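Local coordinates for chromosomal replication initiator protein DnaA (Thermotoga maritima, PDB 2Z4S) that binds the replication origin oriC in its ATP-bound form, assembling there as a right-handed spiral filament to start chromosomal replication, at residues A[132-137]-A[236-241]; A[190-195]-A[217-222]; A[205-210]-A[242-247]. One frame throughout, in Å; residues are numbered along the deposited sequence.

Contact 1 (A[132-137]-A[236-241])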
loop_
_atom_site.group_PDB
_atom_site.type_symbol
_atom_site.label_atom_id
_atom_site.label_comp_id
_atom_site.label_asym_id
_atom_site.label_seq_id
_atom_site.Cartn_x
_atom_site.Cartn_y
_atom_site.Cartn_z
ATOM N N PRO A 132 16.738 0.224 -1.708
ATOM C CA PRO A 132 15.317 0.484 -1.910
ATOM C C PRO A 132 14.613 0.827 -0.595
ATOM O O PRO A 132 15.224 0.911 0.467
ATOM C CB PRO A 132 14.831 -0.844 -2.441
ATOM C CG PRO A 132 15.534 -1.799 -1.476
ATOM C CD PRO A 132 16.948 -1.189 -1.333
ATOM N N LEU A 133 13.306 1.007 -0.685
ATOM C CA LEU A 133 12.493 1.287 0.484
ATOM C C LEU A 133 11.674 0.022 0.678
ATOM O O LEU A 133 11.088 -0.497 -0.276
ATOM C CB LEU A 133 11.571 2.486 0.220
ATOM C CG LEU A 133 10.452 2.800 1.219
ATOM C CD1 LEU A 133 10.966 2.842 2.649
ATOM C CD2 LEU A 133 9.828 4.114 0.809
ATOM N N PHE A 134 11.652 -0.487 1.901
ATOM C CA PHE A 134 10.897 -1.692 2.187
ATOM C C PHE A 134 9.961 -1.418 3.331
ATOM O O PHE A 134 10.365 -1.460 4.482
ATOM C CB PHE A 134 11.831 -2.843 2.559
ATOM C CG PHE A 134 11.123 -4.149 2.770
ATOM C CD1 PHE A 134 10.490 -4.428 3.975
ATOM C CD2 PHE A 134 11.067 -5.093 1.750
ATOM C CE1 PHE A 134 9.807 -5.635 4.166
ATOM C CE2 PHE A 134 10.389 -6.302 1.926
ATOM C CZ PHE A 134 9.755 -6.574 3.141
ATOM N N ILE A 135 8.707 -1.135 3.006
ATOM C CA ILE A 135 7.700 -0.861 4.012
ATOM C C ILE A 135 6.978 -2.152 4.375
ATOM O O ILE A 135 6.694 -2.969 3.511
ATOM C CB ILE A 135 6.676 0.158 3.482
ATOM C CG1 ILE A 135 7.393 1.442 3.055
ATOM C CG2 ILE A 135 5.639 0.455 4.551
ATOM C CD1 ILE A 135 6.468 2.521 2.551
ATOM N N TYR A 136 6.676 -2.341 5.649
ATOM C CA TYR A 136 5.984 -3.555 6.057
ATOM C C TYR A 136 5.078 -3.302 7.261
ATOM O O TYR A 136 5.352 -2.422 8.082
ATOM C CB TYR A 136 7.008 -4.659 6.380
ATOM C CG TYR A 136 7.656 -4.581 7.759
ATOM C CD1 TYR A 136 7.145 -5.318 8.834
ATOM C CD2 TYR A 136 8.779 -3.779 7.988
ATOM C CE1 TYR A 136 7.733 -5.265 10.100
ATOM C CE2 TYR A 136 9.373 -3.714 9.252
ATOM C CZ TYR A 136 8.842 -4.466 10.302
ATOM O OH TYR A 136 9.423 -4.426 11.554
ATOM N N GLY A 137 4.006 -4.084 7.357
ATOM C CA GLY A 137 3.071 -3.956 8.457
ATOM C C GLY A 137 1.858 -4.823 8.200
ATOM O O GLY A 137 1.646 -5.270 7.070
ATOM N N ARG A 236 4.979 -8.612 6.238
ATOM C CA ARG A 236 5.916 -9.284 7.125
ATOM C C ARG A 236 7.296 -8.678 6.860
ATOM O O ARG A 236 7.585 -8.250 5.740
ATOM C CB ARG A 236 5.931 -10.775 6.802
ATOM C CG ARG A 236 5.992 -11.679 8.013
ATOM C CD ARG A 236 4.667 -11.732 8.761
ATOM N NE ARG A 236 4.870 -11.776 10.210
ATOM C CZ ARG A 236 5.545 -12.723 10.860
ATOM N NH1 ARG A 236 6.096 -13.735 10.191
ATOM N NH2 ARG A 236 5.687 -12.645 12.182
ATOM N N GLU A 237 8.152 -8.633 7.875
ATOM C CA GLU A 237 9.482 -8.048 7.691
ATOM C C GLU A 237 10.439 -8.967 6.911
ATOM O O GLU A 237 10.247 -10.188 6.855
ATOM C CB GLU A 237 10.089 -7.694 9.046
ATOM C CG GLU A 237 10.283 -8.882 9.963
ATOM C CD GLU A 237 11.063 -8.516 11.201
ATOM O OE1 GLU A 237 12.106 -7.837 11.059
ATOM O OE2 GLU A 237 10.635 -8.908 12.309
ATOM N N PRO A 238 11.491 -8.392 6.304
ATOM C CA PRO A 238 12.427 -9.222 5.543
ATOM C C PRO A 238 12.782 -10.517 6.264
ATOM O O PRO A 238 12.607 -11.612 5.724
ATOM C CB PRO A 238 13.626 -8.304 5.366
ATOM C CG PRO A 238 12.989 -6.963 5.244
ATOM C CD PRO A 238 11.953 -6.994 6.354
ATOM N N GLN A 239 13.258 -10.396 7.494
ATOM C CA GLN A 239 13.640 -11.575 8.258
ATOM C C GLN A 239 12.525 -12.576 8.538
ATOM O O GLN A 239 12.793 -13.760 8.707
ATOM C CB GLN A 239 14.295 -11.158 9.579
ATOM C CG GLN A 239 15.685 -10.565 9.401
ATOM C CD GLN A 239 16.526 -11.366 8.416
ATOM O OE1 GLN A 239 16.604 -12.595 8.500
ATOM N NE2 GLN A 239 17.160 -10.670 7.475
ATOM N N LYS A 240 11.279 -12.125 8.581
ATOM C CA LYS A 240 10.191 -13.046 8.874
ATOM C C LYS A 240 9.464 -13.603 7.646
ATOM O O LYS A 240 8.382 -14.181 7.774
ATOM C CB LYS A 240 9.198 -12.383 9.825
ATOM C CG LYS A 240 8.997 -13.132 11.137
ATOM C CD LYS A 240 10.267 -13.164 11.987
ATOM C CE LYS A 240 10.010 -13.773 13.380
ATOM N NZ LYS A 240 9.581 -15.214 13.376
ATOM N N LEU A 241 10.062 -13.437 6.466
ATOM C CA LEU A 241 9.482 -13.956 5.229
ATOM C C LEU A 241 9.872 -15.423 4.983
ATOM O O LEU A 241 10.975 -15.721 4.501
ATOM C CB LEU A 241 9.928 -13.120 4.028
ATOM C CG LEU A 241 9.144 -11.872 3.627
ATOM C CD1 LEU A 241 9.668 -11.370 2.295
ATOM C CD2 LEU A 241 7.672 -12.193 3.507
#

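Contact 2 (A[190-195]-A[217-222])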
loop_
_atom_site.group_PDB
_atom_site.type_symbol
_atom_site.label_atom_id
_atom_site.label_comp_id
_atom_site.label_asym_id
_atom_site.label_seq_id
_atom_site.Cartn_x
_atom_site.Cartn_y
_atom_site.Cartn_z
ATOM N N LYS A 190 10.126 -4.814 -20.074
ATOM C CA LYS A 190 9.055 -4.171 -19.320
ATOM C C LYS A 190 9.347 -3.866 -17.854
ATOM O O LYS A 190 8.980 -2.802 -17.366
ATOM C CB LYS A 190 7.782 -5.017 -19.405
ATOM C CG LYS A 190 6.629 -4.503 -18.574
ATOM C CD LYS A 190 5.504 -5.514 -18.529
ATOM C CE LYS A 190 4.341 -4.998 -17.725
ATOM N NZ LYS A 190 3.310 -6.028 -17.510
ATOM N N TYR A 191 9.986 -4.784 -17.140
ATOM C CA TYR A 191 10.255 -4.525 -15.735
ATOM C C TYR A 191 11.647 -3.991 -15.437
ATOM O O TYR A 191 12.030 -3.873 -14.274
ATOM C CB TYR A 191 9.970 -5.770 -14.887
ATOM C CG TYR A 191 8.496 -6.092 -14.768
ATOM C CD1 TYR A 191 7.837 -6.785 -15.774
ATOM C CD2 TYR A 191 7.754 -5.676 -13.659
ATOM C CE1 TYR A 191 6.479 -7.060 -15.686
ATOM C CE2 TYR A 191 6.400 -5.943 -13.558
ATOM C CZ TYR A 191 5.764 -6.640 -14.577
ATOM O OH TYR A 191 4.418 -6.945 -14.496
ATOM N N ARG A 192 12.401 -3.663 -16.480
ATOM C CA ARG A 192 13.736 -3.093 -16.301
ATOM C C ARG A 192 13.870 -1.971 -17.320
ATOM O O ARG A 192 13.478 -0.831 -17.067
ATOM C CB ARG A 192 14.816 -4.140 -16.545
ATOM C CG ARG A 192 14.565 -5.445 -15.840
ATOM C CD ARG A 192 15.708 -6.408 -16.069
ATOM N NE ARG A 192 15.404 -7.761 -15.619
ATOM C CZ ARG A 192 16.312 -8.718 -15.484
ATOM N NH1 ARG A 192 17.584 -8.467 -15.759
ATOM N NH2 ARG A 192 15.950 -9.929 -15.078
ATOM N N LYS A 193 14.417 -2.307 -18.480
ATOM C CA LYS A 193 14.600 -1.358 -19.568
ATOM C C LYS A 193 13.704 -0.116 -19.470
ATOM O O LYS A 193 14.195 1.008 -19.391
ATOM C CB LYS A 193 14.327 -2.072 -20.896
ATOM C CG LYS A 193 14.592 -1.249 -22.148
ATOM C CD LYS A 193 16.088 -1.100 -22.401
ATOM C CE LYS A 193 16.371 -0.553 -23.800
ATOM N NZ LYS A 193 17.832 -0.546 -24.105
ATOM N N LYS A 194 12.392 -0.321 -19.444
ATOM C CA LYS A 194 11.453 0.796 -19.419
ATOM C C LYS A 194 10.837 1.224 -18.075
ATOM O O LYS A 194 9.626 1.452 -17.993
ATOM C CB LYS A 194 10.326 0.519 -20.423
ATOM C CG LYS A 194 10.712 -0.464 -21.528
ATOM C CD LYS A 194 9.696 -0.493 -22.660
ATOM C CE LYS A 194 9.801 0.767 -23.515
ATOM N NZ LYS A 194 8.807 0.811 -24.628
ATOM N N VAL A 195 11.651 1.339 -17.026
ATOM C CA VAL A 195 11.141 1.785 -15.725
ATOM C C VAL A 195 12.209 2.534 -14.971
ATOM O O VAL A 195 13.364 2.115 -14.955
ATOM C CB VAL A 195 10.671 0.626 -14.809
ATOM C CG1 VAL A 195 9.519 -0.107 -15.453
ATOM C CG2 VAL A 195 11.822 -0.309 -14.496
ATOM N N PHE A 217 14.853 -11.230 -8.143
ATOM C CA PHE A 217 16.216 -11.008 -7.667
ATOM C C PHE A 217 17.098 -10.226 -8.645
ATOM O O PHE A 217 17.703 -9.221 -8.273
ATOM C CB PHE A 217 16.890 -12.346 -7.363
ATOM C CG PHE A 217 18.305 -12.209 -6.889
ATOM C CD1 PHE A 217 18.579 -11.789 -5.593
ATOM C CD2 PHE A 217 19.364 -12.447 -7.753
ATOM C CE1 PHE A 217 19.893 -11.603 -5.163
ATOM C CE2 PHE A 217 20.676 -12.263 -7.336
ATOM C CZ PHE A 217 20.940 -11.838 -6.036
ATOM N N HIS A 218 17.189 -10.686 -9.888
ATOM C CA HIS A 218 18.013 -9.988 -10.874
ATOM C C HIS A 218 17.399 -8.648 -11.290
ATOM O O HIS A 218 18.111 -7.642 -11.411
ATOM C CB HIS A 218 18.240 -10.872 -12.106
ATOM C CG HIS A 218 19.009 -12.123 -11.812
ATOM N ND1 HIS A 218 20.255 -12.107 -11.220
ATOM C CD2 HIS A 218 18.695 -13.428 -11.993
ATOM C CE1 HIS A 218 20.671 -13.350 -11.045
ATOM N NE2 HIS A 218 19.743 -14.169 -11.504
ATOM N N THR A 219 16.081 -8.646 -11.505
ATOM C CA THR A 219 15.360 -7.431 -11.884
ATOM C C THR A 219 15.785 -6.369 -10.883
ATOM O O THR A 219 16.096 -5.229 -11.242
ATOM C CB THR A 219 13.836 -7.613 -11.773
ATOM O OG1 THR A 219 13.447 -8.854 -12.376
ATOM C CG2 THR A 219 13.130 -6.485 -12.487
ATOM N N PHE A 220 15.809 -6.773 -9.618
ATOM C CA PHE A 220 16.209 -5.896 -8.538
ATOM C C PHE A 220 17.594 -5.360 -8.828
ATOM O O PHE A 220 17.787 -4.158 -9.011
ATOM C CB PHE A 220 16.243 -6.664 -7.219
ATOM C CG PHE A 220 16.598 -5.819 -6.020
ATOM C CD1 PHE A 220 15.609 -5.347 -5.167
ATOM C CD2 PHE A 220 17.925 -5.524 -5.728
ATOM C CE1 PHE A 220 15.940 -4.601 -4.042
ATOM C CE2 PHE A 220 18.264 -4.777 -4.605
ATOM C CZ PHE A 220 17.272 -4.316 -3.762
ATOM N N ASN A 221 18.556 -6.275 -8.881
ATOM C CA ASN A 221 19.950 -5.917 -9.105
ATOM C C ASN A 221 20.233 -5.039 -10.316
ATOM O O ASN A 221 21.105 -4.175 -10.265
ATOM C CB ASN A 221 20.800 -7.185 -9.158
ATOM C CG ASN A 221 20.817 -7.914 -7.835
ATOM O OD1 ASN A 221 21.050 -7.306 -6.789
ATOM N ND2 ASN A 221 20.575 -9.220 -7.865
ATOM N N GLU A 222 19.496 -5.238 -11.398
ATOM C CA GLU A 222 19.742 -4.432 -12.578
ATOM C C GLU A 222 19.237 -3.011 -12.395
ATOM O O GLU A 222 19.890 -2.055 -12.808
ATOM C CB GLU A 222 19.090 -5.060 -13.801
ATOM C CG GLU A 222 19.639 -4.521 -15.100
ATOM C CD GLU A 222 19.093 -5.264 -16.289
ATOM O OE1 GLU A 222 17.936 -4.996 -16.670
ATOM O OE2 GLU A 222 19.819 -6.123 -16.835
#

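Contact 3 (A[205-210]-A[242-247])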
loop_
_atom_site.group_PDB
_atom_site.type_symbol
_atom_site.label_atom_id
_atom_site.label_comp_id
_atom_site.label_asym_id
_atom_site.label_seq_id
_atom_site.Cartn_x
_atom_site.Cartn_y
_atom_site.Cartn_z
ATOM N N PHE A 205 3.413 -12.747 -1.439
ATOM C CA PHE A 205 2.776 -13.611 -2.410
ATOM C C PHE A 205 3.810 -14.503 -3.061
ATOM O O PHE A 205 3.471 -15.525 -3.636
ATOM C CB PHE A 205 2.093 -12.777 -3.481
ATOM C CG PHE A 205 1.278 -13.580 -4.426
ATOM C CD1 PHE A 205 0.058 -14.108 -4.027
ATOM C CD2 PHE A 205 1.731 -13.829 -5.717
ATOM C CE1 PHE A 205 -0.710 -14.875 -4.905
ATOM C CE2 PHE A 205 0.977 -14.597 -6.606
ATOM C CZ PHE A 205 -0.250 -15.120 -6.198
ATOM N N LEU A 206 5.072 -14.099 -2.963
ATOM C CA LEU A 206 6.180 -14.839 -3.541
ATOM C C LEU A 206 6.771 -15.906 -2.620
ATOM O O LEU A 206 7.791 -16.518 -2.939
ATOM C CB LEU A 206 7.264 -13.863 -3.993
ATOM C CG LEU A 206 6.990 -13.250 -5.368
ATOM C CD1 LEU A 206 5.547 -12.773 -5.451
ATOM C CD2 LEU A 206 7.959 -12.122 -5.630
ATOM N N ILE A 207 6.135 -16.127 -1.476
ATOM C CA ILE A 207 6.594 -17.155 -0.550
ATOM C C ILE A 207 6.446 -18.510 -1.245
ATOM O O ILE A 207 5.367 -18.860 -1.727
ATOM C CB ILE A 207 5.745 -17.158 0.721
ATOM C CG1 ILE A 207 5.898 -15.823 1.431
ATOM C CG2 ILE A 207 6.170 -18.283 1.633
ATOM C CD1 ILE A 207 4.962 -15.663 2.592
ATOM N N GLY A 208 7.536 -19.268 -1.299
ATOM C CA GLY A 208 7.486 -20.561 -1.955
ATOM C C GLY A 208 7.760 -20.422 -3.441
ATOM O O GLY A 208 8.439 -21.246 -4.038
ATOM N N LYS A 209 7.242 -19.360 -4.040
ATOM C CA LYS A 209 7.438 -19.123 -5.461
ATOM C C LYS A 209 8.906 -18.833 -5.785
ATOM O O LYS A 209 9.206 -17.803 -6.388
ATOM C CB LYS A 209 6.574 -17.937 -5.889
ATOM C CG LYS A 209 5.224 -17.896 -5.200
ATOM C CD LYS A 209 4.294 -18.997 -5.677
ATOM C CE LYS A 209 3.069 -19.107 -4.774
ATOM N NZ LYS A 209 2.057 -20.085 -5.261
ATOM N N THR A 210 9.815 -19.734 -5.408
ATOM C CA THR A 210 11.247 -19.512 -5.668
ATOM C C THR A 210 11.571 -19.277 -7.140
ATOM O O THR A 210 12.623 -18.717 -7.467
ATOM C CB THR A 210 12.152 -20.672 -5.131
ATOM O OG1 THR A 210 11.643 -21.935 -5.577
ATOM C CG2 THR A 210 12.218 -20.641 -3.596
ATOM N N SER A 242 8.953 -16.333 5.299
ATOM C CA SER A 242 9.179 -17.768 5.122
ATOM C C SER A 242 9.416 -18.132 3.655
ATOM O O SER A 242 8.880 -17.480 2.750
ATOM C CB SER A 242 7.974 -18.563 5.628
ATOM O OG SER A 242 7.070 -18.841 4.573
ATOM N N GLU A 243 10.207 -19.186 3.435
ATOM C CA GLU A 243 10.530 -19.682 2.096
ATOM C C GLU A 243 10.988 -18.557 1.173
ATOM O O GLU A 243 10.390 -18.305 0.122
ATOM C CB GLU A 243 9.317 -20.410 1.493
ATOM C CG GLU A 243 8.853 -21.594 2.329
ATOM C CD GLU A 243 7.695 -22.359 1.709
ATOM O OE1 GLU A 243 7.836 -22.839 0.567
ATOM O OE2 GLU A 243 6.643 -22.494 2.369
ATOM N N PHE A 244 12.062 -17.889 1.570
ATOM C CA PHE A 244 12.585 -16.790 0.781
ATOM C C PHE A 244 14.108 -16.817 0.613
ATOM O O PHE A 244 14.862 -16.901 1.589
ATOM C CB PHE A 244 12.157 -15.453 1.409
ATOM C CG PHE A 244 11.191 -14.667 0.567
ATOM C CD1 PHE A 244 9.857 -15.039 0.484
ATOM C CD2 PHE A 244 11.632 -13.575 -0.175
ATOM C CE1 PHE A 244 8.975 -14.334 -0.328
ATOM C CE2 PHE A 244 10.764 -12.866 -0.987
ATOM C CZ PHE A 244 9.434 -13.243 -1.067
ATOM N N GLN A 245 14.553 -16.733 -0.634
ATOM C CA GLN A 245 15.975 -16.724 -0.934
ATOM C C GLN A 245 16.706 -15.624 -0.152
ATOM O O GLN A 245 16.488 -14.439 -0.380
ATOM C CB GLN A 245 16.180 -16.531 -2.442
ATOM C CG GLN A 245 15.726 -17.726 -3.267
ATOM C CD GLN A 245 15.656 -17.439 -4.762
ATOM O OE1 GLN A 245 16.513 -16.751 -5.320
ATOM N NE2 GLN A 245 14.632 -17.984 -5.421
ATOM N N ASP A 246 17.570 -16.030 0.772
ATOM C CA ASP A 246 18.346 -15.098 1.584
ATOM C C ASP A 246 18.950 -13.965 0.764
ATOM O O ASP A 246 19.113 -12.852 1.257
ATOM C CB ASP A 246 19.487 -15.835 2.281
ATOM C CG ASP A 246 19.018 -17.055 3.036
ATOM O OD1 ASP A 246 18.301 -16.884 4.045
ATOM O OD2 ASP A 246 19.364 -18.185 2.617
ATOM N N ARG A 247 19.309 -14.247 -0.480
ATOM C CA ARG A 247 19.901 -13.213 -1.312
ATOM C C ARG A 247 18.895 -12.123 -1.629
ATOM O O ARG A 247 19.266 -10.962 -1.784
ATOM C CB ARG A 247 20.458 -13.807 -2.602
ATOM C CG ARG A 247 19.511 -14.727 -3.323
ATOM C CD ARG A 247 20.103 -15.130 -4.657
ATOM N NE ARG A 247 19.131 -15.852 -5.466
ATOM C CZ ARG A 247 19.298 -16.133 -6.751
ATOM N NH1 ARG A 247 20.407 -15.751 -7.368
ATOM N NH2 ARG A 247 18.349 -16.778 -7.417
#

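Contact 1 (A[132-137]-A[236-241])
Phe-134 points its ring across to Pro-238, and the two come from opposite directions to meet in a CH-pi contact. CG of Pro-238 sits over one face of the phenyl ring, 3.8 Å from its centroid and 18° off the normal, while CD of the proline reaches the rim at CE1 of Phe-134 (3.4 Å). CG of Phe-134 lies anti to the backbone N (chi1 -176°), which carries the ring out from the strand toward the loop. Arg-236 O approaches the same ring in plane, at its edge, and Phe-252 of helix 246-253 meets it as well. Strand 133-136 is an outermost strand of the parallel sheet of this AAA+ domain, beside strand 229-234, and it runs directly into the Walker A P-loop. Tyr-136 then lies alongside Glu-237, both side chains pointing the same way; CB of the glutamate stands over one ring face, 3.7 Å from the centroid. Replacing Tyr-136 by alanine removes the whole ring, which would probably leave Glu-237 CB without its aromatic face and open a gap there. Gly-137 opens the P-loop, and its carbonyl oxygen accepts a hydrogen bond from Lys-143.

Contact 2 (A[190-195]-A[217-222])
Arg-192, near the C-terminal end of helix 184-193, crosses the side chains of Thr-219 and Glu-222 on helix 210-224 at about a right angle. The contact packs the end of the first helix against the second in the AAA+ domain, away from the nucleotide site. With CG anti to the carbonyl carbon (chi1 -47°), the extended stem carries the guanidinium group across the helix to Thr-219 and Glu-222. CB starts beside the carboxylate of Glu-222, although the spacing of that group from the arginine stem is doubtful in the model. CG meets the methyl of Thr-219 at 3.8 Å, measured to CG2. The same methyl rests near the carbonyl oxygen of Tyr-191, with Thr-219 CG2 3.4 Å from Tyr-191 O. Arg-192 NE lies 3.7 Å from Thr-219 CA, and here the helix backbone begins to cover one face of the guanidinium group. Thr-219 CA and the carbonyl carbon of His-218 cover the same face at CZ. At the tip the two amino groups part. Arg-192 NH1 makes a weak, long salt bridge to Glu-222 OE2 (3.4 Å, 145°), the carboxylate standing at the guanidinium edge with its own plane turned by 71°. NH2 passes CB of His-218 and has its stronger partner in Glu-215, one turn before Thr-219, whose hydroxyl is hydrogen-bonded to the Glu-215 carbonyl. Arg-188 brings a like charge close to NH2. The buried arginine thus lies between two carboxylates of one helix, which probably balance its charge and lessen the cost of having a second arginine nearby.

Contact 3 (A[205-210]-A[242-247])
The side-chain oxygen of Gln-245, a residue that reaches across to Thr-210, is gripped by two nitrogens of Arg-247. NE and NH2 of the arginine both lie 2.8 Å from Gln-245 OE1, a side-on grasp with the oxygen close to the guanidinium plane; NE comes in the carbonyl plane, whereas NH2 is tilted 30° from it. The other end of the amide passes Thr-210, with NE2 of Gln-245 3.7 Å from Thr-210 CB, and is hydrogen-bonded to Thr-214. In the AAA+ domain this joins the loop after strand 197-201, leading into helix 210-224, to the loop leading into helix 246-253, whose N-cap is Gln-245. Gly-208 N makes a weak but nearly straight hydrogen bond to Glu-243 O (3.3 Å, 177°). At the backbone angles of Gly-208 a side chain would collide with the carbonyl oxygen of Ile-207, which calls for glycine. The CE1–CZ side of the Phe-244 ring packs on the other loop, CE1 3.8 Å from Ile-207 CG1 and CZ 3.7 Å from Leu-206 CB, with Ile-207 N at the ring edge. Gln-213 ties the two loops together, its side-chain NE2 bonding to the carbonyl oxygens of Leu-206 and Glu-243 and its OE1 to Gln-245 N. With Arg-247 on its oxygen and Thr-214 on its nitrogen, the amide of Gln-245 is probably fixed in rotation, holding Arg-247 for its cation-pi contact with Phe-217.

All three contacts lie in the AAA+ ATPase core, built on the parallel sheet 133-136, 229-234, 197-201, 163-167. Contacts 1 and 3 are closest, their centres about 13 Å apart, because 236-241 runs straight into 242-247 between strand 229-234 and helix 246-253. Contact 2 lies about 20 Å from contact 1 and 18 Å from contact 3, and both its segments fall between those of contact 1 along the chain. Helix 210-224 links the set: it begins in contact 3, carries contact 2, and its Phe-220 CZ reaches Pro-132 CG of contact 1 at 3.8 Å. Helix 210-224 thus connects the start of the P-loop strand with helix 184-193.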